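Crh-like protein 5 (Neosartorya fumigata, PDB 6IBU) couples chitinase and transglycosylase activities, transferring chitin to 1,6-beta-glucan or to other chitin during cross-linking of the fungal cell wall. Local coordinates at residues M77-A80 and V86-I89. Numbering follows the deposited sequence.
Sequences MKAA and VSSI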
loop_
_atom_site.group_PDB
_atom_site.type_symbol
_atom_site.label_atom_id
_atom_site.label_comp_id
_atom_site.label_asym_id
_atom_site.label_seq_id
_atom_site.Cartn_x
_atom_site.Cartn_y
_atom_site.Cartn_z
ATOM N N MET A 77 2.060 -9.295 -7.426
ATOM C CA MET A 77 2.656 -9.739 -6.129
ATOM C C MET A 77 2.264 -11.198 -5.900
ATOM O O MET A 77 1.240 -11.748 -6.442
ATOM C CB MET A 77 2.215 -8.896 -4.914
ATOM C CG MET A 77 2.558 -9.525 -3.579
ATOM S SD MET A 77 2.106 -8.469 -2.294
ATOM C CE MET A 77 0.327 -8.662 -2.283
ATOM N N LYS A 78 3.285 -11.829 -5.417
ATOM C CA LYS A 78 3.175 -13.135 -4.788
ATOM C C LYS A 78 3.530 -12.909 -3.336
ATOM O O LYS A 78 4.593 -12.411 -3.068
ATOM C CB LYS A 78 4.078 -14.144 -5.490
ATOM C CG LYS A 78 3.858 -15.538 -4.929
ATOM C CD LYS A 78 4.516 -16.621 -5.716
ATOM C CE LYS A 78 6.010 -16.589 -5.449
ATOM N NZ LYS A 78 6.602 -17.944 -5.326
ATOM N N ALA A 79 2.631 -13.222 -2.435
ATOM C CA ALA A 79 2.782 -12.873 -1.010
ATOM C C ALA A 79 3.780 -13.823 -0.347
ATOM O O ALA A 79 3.946 -14.954 -0.792
ATOM C CB ALA A 79 1.448 -12.916 -0.326
ATOM N N ALA A 80 4.439 -13.346 0.694
ATOM C CA ALA A 80 5.323 -14.163 1.536
ATOM C C ALA A 80 4.444 -15.171 2.256
ATOM O O ALA A 80 3.331 -14.856 2.667
ATOM C CB ALA A 80 6.090 -13.280 2.491
ATOM N N VAL A 86 3.336 -10.535 7.155
ATOM C CA VAL A 86 2.387 -9.674 6.405
ATOM C C VAL A 86 3.053 -9.224 5.104
ATOM O O VAL A 86 4.172 -8.763 5.165
ATOM C CB VAL A 86 1.963 -8.488 7.279
ATOM C CG1 VAL A 86 0.927 -7.632 6.576
ATOM C CG2 VAL A 86 1.447 -8.950 8.627
ATOM N N SER A 87 2.367 -9.347 3.978
ATOM C CA SER A 87 2.739 -8.739 2.680
ATOM C C SER A 87 1.791 -7.564 2.407
ATOM O O SER A 87 0.593 -7.816 2.290
ATOM C CB SER A 87 2.638 -9.766 1.597
ATOM O OG SER A 87 3.506 -10.864 1.818
ATOM N N SER A 88 2.297 -6.334 2.348
ATOM C CA SER A 88 1.501 -5.073 2.322
ATOM C C SER A 88 1.668 -4.308 1.003
ATOM O O SER A 88 2.820 -3.998 0.625
ATOM C CB SER A 88 1.919 -4.178 3.452
ATOM O OG SER A 88 1.731 -4.827 4.702
ATOM N N ILE A 89 0.565 -3.930 0.364
ATOM C CA ILE A 89 0.529 -2.893 -0.711
ATOM C C ILE A 89 -0.220 -1.679 -0.159
ATOM O O ILE A 89 -1.381 -1.821 0.165
ATOM C CB ILE A 89 -0.126 -3.451 -1.985
ATOM C CG1 ILE A 89 0.596 -4.691 -2.508
ATOM C CG2 ILE A 89 -0.241 -2.380 -3.052
ATOM C CD1 ILE A 89 -0.262 -5.540 -3.396
HETATM O O HOH W 1 2.334 -12.502 3.491
#
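S87 and A80 meet through the single direct hydrogen bond of this contact. The backbone N of A80 donates to S87 OG, at 2.9 Å and with an N-H...O angle of 155°. The hydroxyl stands beside the serine's own backbone N (chi1 -61°), which turns it to the end of strand 71-78, where the chain leaves the sheet. There it also rests against A79, with OG 3.5 Å from A79 CA. The CB atoms of A79 and S87 lie 3.9 Å apart. A water lies 2.6 Å from S87 OG and donates to A80 O at 2.7 Å. The serine thus grips both the amide and, through the water, the carbonyl of A80.

Further along, M77 and I89 reach toward each other tip to tip. The M77 chain is extended to SD and then bends at chi3 (75°). This brings CE to 3.4 Å from I89 CD1, a tight carbon contact. SD follows behind, 3.9 Å from the same CD1. M77 SD also lies 4.1 Å from S87 CB. M214 of strand 212-223 and Y142 of strand 140-146 pack around this apolar group.

S88 faces away from this contact, and its OG hydrogen-bonds E102 and W186, both chitin-binding residues. The strand 85-93 therefore turns one face to the substrate site and the other, with S87 and I89, to the opposing sheet. This is the buried layer between the two large antiparallel sheets of the beta-sandwich in the GH16 domain, a concanavalin-like jelly roll.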